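Local coordinates for HTH cro/C1-type domain-containing protein (Pseudomonas aeruginosa PAO1, PDB 7CSV), which acts as the HigA antitoxin, a dimeric helix-turn-helix protein that probably regulates transcription by recognising pseudopalindromic DNA motifs, at residues G12-D17 / A67-N72; A29-L34 / P39-I44. All coordinates share one frame; numbering follows the deposited sequence.

How the contacts relate
From the N terminus the chain runs through helix 11-23, which supplies the first segment of contact 1, and then through helices 27-34 and 38-45, which pack on each other in contact 2 across a short turn. Helix 53-63 follows before helix 67-93 returns to helix 11-23 and closes the large loop of contact 1, so that contact 2 falls wholly within that loop. The two centres are about 13 Å apart. Leu-15 bridges them, with its CD1 4.1 Å from Leu-30 CD2 and its CD2 4.1 Å from Ile-44 CG2. Together they tie the helix-turn-helix unit to the long C-terminal helix.

Contact 1 of 2, residues G12-D17 / A67-N72; sequences GEILRD and AQFWMN
Leu-15 and Trp-70 carry the closest approach between residues 12-17 and 67-72, their side chains crossing at about a right angle. The CD1 methyl of Leu-15 lies 3.7 Å from CH2 of Trp-70, at the far end of the six-membered ring, and approaches the indole obliquely. Nearer the backbone, Leu-15 CB is 3.9 Å from CZ3 of Trp-70, so the rim of the indole reaches the root of the leucine as well as one of its methyl branches. A looser second contact joins Ile-14 and Phe-69: CG2 of Ile-14 stands 4.4 Å from Phe-69 CZ, again at an oblique angle to the ring.

The indole spans the gap because its CG lies anti to the carbonyl carbon of Trp-70 (chi1 -63°), which carries the benzo ring across to helix 11-23. Its neighbour Phe-69 lies against one face: CD2 of Phe-69 sits 3.6 Å above the indole plane, displaced toward the rim, while CD1 of Trp-70 meets the phenyl ring at its edge. Trp-70 also meets the ring of Phe-19, and its NE1 makes a weak hydrogen bond to Thr-65 OG1. Leu-15 also touches Phe-63 of helix 53-63. Just beside the contact, Gln-68 hydrogen-bonds Ser-75 and Glu-76 of the second subunit, placing this junction next to the dimer interface.

No hydrogen bond crosses between the two segments. Their union is therefore hydrophobic, with buried Leu-15 and Trp-70 joining helix 11-23 to the first turns of the long helix 67-93 through dispersion and exclusion of water.

Contact 2 of 2, residues A29-L34 / P39-I44; sequences ALARAL and PTVNDI
With CG1 anti to the backbone N (chi1 174°) and CG2 anti to the carbonyl carbon, Val-41 divides its two methyls between Leu-30 and Ala-31. Leu-30 matches this with CG anti to its own N (chi1 176°); its CD2 branch then continues in an extended line from CA and ends 3.9 Å from Val-41 CG1. The two side chains cross at roughly a right angle and meet methyl to methyl.

The second half of the contact is closer to the backbone. CG2 of Val-41 lies 3.7 Å from CB of Ala-31 and equally near its CA, so the valine methyl rests against the helix itself. The small alanine side chain allows this approach: the CA atoms of Ala-31 and Val-41 are only 5.9 Å apart, the closest CA pair between the two segments.

Around this pair, Val-41 also touches Pro-27 and Val-36, while Leu-30 continues inward to Tyr-62 and Phe-63 of helix 53-63 and to Leu-20 of helix 11-23. Hydrogen bonds from Ala-29 N to Ser-26 OG and between the hydroxyls of Thr-40 and Ser-37 serve residues near the starts of the two helices.

Two short helices joined by a short turn and packed through aliphatic side chains form the helix-turn-helix motif of the Cro/C1 family, in which the second helix, here 38-45, is generally the recognition helix. With no hydrogen bond across the segments, the contact between them is made by apolar side chains alone: buried Val-41, fitted to Leu-30 and Ala-31, probably helps fix the orientation in which the motif meets DNA.

Contact 1 of 2, residues G12-D17 / A67-N72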
# COMPACT_ATOMS: atom_id res chain seq x y z
N GLY A 12 -3.69 9.56 8.43
CA GLY A 12 -4.59 10.63 8.81
C GLY A 12 -3.91 11.69 9.65
O GLY A 12 -4.30 12.86 9.62
N GLU A 13 -2.87 11.31 10.39
CA GLU A 13 -2.10 12.29 11.14
C GLU A 13 -1.41 13.27 10.21
O GLU A 13 -1.39 14.48 10.47
CB GLU A 13 -1.10 11.57 12.04
CG GLU A 13 -0.15 12.47 12.80
CD GLU A 13 0.78 11.66 13.67
OE1 GLU A 13 2.00 11.93 13.68
OE2 GLU A 13 0.30 10.72 14.34
N ILE A 14 -0.82 12.77 9.12
CA ILE A 14 -0.19 13.65 8.14
C ILE A 14 -1.23 14.47 7.39
O ILE A 14 -1.00 15.65 7.09
CB ILE A 14 0.69 12.81 7.19
CG1 ILE A 14 1.89 12.27 7.97
CG2 ILE A 14 1.10 13.62 5.95
CD1 ILE A 14 2.91 11.59 7.13
N LEU A 15 -2.38 13.86 7.08
CA LEU A 15 -3.46 14.62 6.45
C LEU A 15 -3.89 15.78 7.33
O LEU A 15 -4.00 16.93 6.87
CB LEU A 15 -4.64 13.70 6.14
CG LEU A 15 -5.91 14.31 5.57
CD1 LEU A 15 -5.56 15.05 4.31
CD2 LEU A 15 -6.94 13.20 5.31
N ARG A 16 -4.12 15.50 8.62
CA ARG A 16 -4.52 16.53 9.58
C ARG A 16 -3.46 17.62 9.67
O ARG A 16 -3.77 18.81 9.54
CB ARG A 16 -4.73 15.91 10.98
CG ARG A 16 -6.01 15.11 11.17
CD ARG A 16 -6.27 14.82 12.66
NE ARG A 16 -5.04 14.65 13.43
CZ ARG A 16 -4.51 13.48 13.77
NH1 ARG A 16 -3.38 13.44 14.47
NH2 ARG A 16 -5.09 12.33 13.44
N ASP A 17 -2.21 17.24 9.91
CA ASP A 17 -1.18 18.20 10.29
C ASP A 17 -0.65 18.99 9.10
O ASP A 17 -0.44 20.20 9.21
CB ASP A 17 -0.01 17.50 10.97
CG ASP A 17 -0.37 16.90 12.31
OD1 ASP A 17 -1.40 17.27 12.89
OD2 ASP A 17 0.39 16.04 12.78
N ALA A 67 -0.72 10.22 -6.22
CA ALA A 67 -1.51 9.29 -5.43
C ALA A 67 -0.62 8.36 -4.62
O ALA A 67 -0.98 7.96 -3.51
CB ALA A 67 -2.45 8.48 -6.33
N GLN A 68 0.57 8.05 -5.15
CA GLN A 68 1.50 7.17 -4.45
C GLN A 68 1.98 7.78 -3.14
O GLN A 68 2.31 7.04 -2.21
CB GLN A 68 2.69 6.85 -5.35
CG GLN A 68 2.38 5.78 -6.38
CD GLN A 68 2.53 4.37 -5.84
OE1 GLN A 68 2.38 4.11 -4.63
NE2 GLN A 68 2.84 3.44 -6.72
N PHE A 69 2.07 9.11 -3.07
CA PHE A 69 2.43 9.76 -1.80
C PHE A 69 1.56 9.24 -0.67
O PHE A 69 2.07 8.83 0.38
CB PHE A 69 2.30 11.28 -1.94
CG PHE A 69 2.43 12.03 -0.63
CD1 PHE A 69 3.68 12.31 -0.08
CD2 PHE A 69 1.30 12.46 0.05
CE1 PHE A 69 3.79 13.01 1.12
CE2 PHE A 69 1.40 13.17 1.25
CZ PHE A 69 2.65 13.44 1.79
N TRP A 70 0.25 9.21 -0.89
CA TRP A 70 -0.68 8.75 0.13
C TRP A 70 -0.60 7.24 0.32
O TRP A 70 -0.70 6.76 1.45
CB TRP A 70 -2.10 9.16 -0.22
CG TRP A 70 -2.20 10.63 -0.24
CD1 TRP A 70 -2.15 11.44 -1.34
CD2 TRP A 70 -2.30 11.49 0.89
NE1 TRP A 70 -2.24 12.75 -0.96
CE2 TRP A 70 -2.34 12.82 0.40
CE3 TRP A 70 -2.39 11.27 2.27
CZ2 TRP A 70 -2.45 13.93 1.25
CZ3 TRP A 70 -2.50 12.37 3.11
CH2 TRP A 70 -2.53 13.68 2.59
N MET A 71 -0.44 6.49 -0.77
CA MET A 71 -0.37 5.04 -0.62
C MET A 71 0.92 4.64 0.07
O MET A 71 0.94 3.62 0.76
CB MET A 71 -0.47 4.34 -1.97
CG MET A 71 -1.84 4.50 -2.61
SD MET A 71 -3.22 3.83 -1.69
CE MET A 71 -3.04 2.09 -2.07
N ASN A 72 1.99 5.42 -0.12
CA ASN A 72 3.24 5.12 0.57
C ASN A 72 3.11 5.36 2.07
O ASN A 72 3.64 4.59 2.87
CB ASN A 72 4.38 5.96 -0.01
CG ASN A 72 4.80 5.52 -1.42
OD1 ASN A 72 4.49 4.41 -1.87
ND2 ASN A 72 5.53 6.40 -2.11

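Contact 2 of 2, residues A29-L34 / P39-I44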
# COMPACT_ATOMS: atom_id res chain seq x y z
N ALA A 29 -15.31 19.85 5.05
CA ALA A 29 -15.06 20.61 3.83
C ALA A 29 -14.22 19.82 2.85
O ALA A 29 -14.41 19.92 1.63
CB ALA A 29 -14.39 21.94 4.18
N LEU A 30 -13.28 19.02 3.36
CA LEU A 30 -12.49 18.16 2.48
C LEU A 30 -13.37 17.09 1.85
O LEU A 30 -13.26 16.82 0.65
CB LEU A 30 -11.34 17.51 3.25
CG LEU A 30 -10.51 16.51 2.43
CD1 LEU A 30 -9.84 17.21 1.27
CD2 LEU A 30 -9.47 15.80 3.29
N ALA A 31 -14.26 16.47 2.63
CA ALA A 31 -15.14 15.45 2.07
C ALA A 31 -16.01 16.02 0.95
O ALA A 31 -16.18 15.38 -0.09
CB ALA A 31 -16.01 14.84 3.17
N ARG A 32 -16.55 17.22 1.16
CA ARG A 32 -17.38 17.85 0.13
C ARG A 32 -16.59 18.13 -1.13
O ARG A 32 -17.14 18.06 -2.25
CB ARG A 32 -17.99 19.14 0.69
CG ARG A 32 -19.20 18.89 1.59
CD ARG A 32 -19.98 20.17 1.91
NE ARG A 32 -19.14 21.19 2.54
CZ ARG A 32 -18.93 21.29 3.85
NH1 ARG A 32 -19.49 20.43 4.69
NH2 ARG A 32 -18.16 22.27 4.32
N ALA A 33 -15.30 18.46 -0.99
CA ALA A 33 -14.46 18.75 -2.15
C ALA A 33 -14.06 17.48 -2.88
O ALA A 33 -13.93 17.47 -4.11
CB ALA A 33 -13.23 19.54 -1.73
N LEU A 34 -13.81 16.40 -2.13
CA LEU A 34 -13.46 15.14 -2.78
C LEU A 34 -14.66 14.38 -3.31
O LEU A 34 -14.46 13.37 -4.00
CB LEU A 34 -12.71 14.25 -1.79
CG LEU A 34 -11.43 14.83 -1.20
CD1 LEU A 34 -10.79 13.82 -0.25
CD2 LEU A 34 -10.48 15.20 -2.30
N PRO A 39 -18.17 10.92 6.84
CA PRO A 39 -17.55 9.89 7.68
C PRO A 39 -16.36 9.21 7.02
O PRO A 39 -15.47 8.74 7.74
CB PRO A 39 -18.71 8.90 7.93
CG PRO A 39 -19.93 9.74 7.80
CD PRO A 39 -19.62 10.71 6.70
N THR A 40 -16.30 9.16 5.69
CA THR A 40 -15.12 8.61 5.02
C THR A 40 -13.87 9.38 5.43
O THR A 40 -12.88 8.79 5.89
CB THR A 40 -15.30 8.63 3.50
OG1 THR A 40 -16.51 7.96 3.15
CG2 THR A 40 -14.12 7.93 2.82
N VAL A 41 -13.90 10.71 5.30
CA VAL A 41 -12.76 11.51 5.72
C VAL A 41 -12.64 11.52 7.24
O VAL A 41 -11.53 11.50 7.78
CB VAL A 41 -12.89 12.94 5.17
CG1 VAL A 41 -11.79 13.82 5.73
CG2 VAL A 41 -12.89 12.94 3.64
N ASN A 42 -13.77 11.56 7.94
CA ASN A 42 -13.73 11.57 9.40
C ASN A 42 -13.01 10.34 9.93
O ASN A 42 -12.19 10.46 10.86
CB ASN A 42 -15.15 11.63 9.98
CG ASN A 42 -15.75 13.03 9.94
OD1 ASN A 42 -15.05 14.03 9.77
ND2 ASN A 42 -17.06 13.10 10.11
N ASP A 43 -13.30 9.17 9.37
CA ASP A 43 -12.64 7.94 9.84
C ASP A 43 -11.13 8.02 9.66
O ASP A 43 -10.37 7.57 10.53
CB ASP A 43 -13.20 6.72 9.10
CG ASP A 43 -14.65 6.42 9.45
OD1 ASP A 43 -15.13 6.86 10.51
OD2 ASP A 43 -15.30 5.71 8.65
N ILE A 44 -10.67 8.57 8.53
CA ILE A 44 -9.23 8.62 8.26
C ILE A 44 -8.53 9.55 9.25
O ILE A 44 -7.49 9.21 9.81
CB ILE A 44 -8.97 9.04 6.80
CG1 ILE A 44 -9.42 7.94 5.85
CG2 ILE A 44 -7.49 9.39 6.61
CD1 ILE A 44 -9.75 8.46 4.43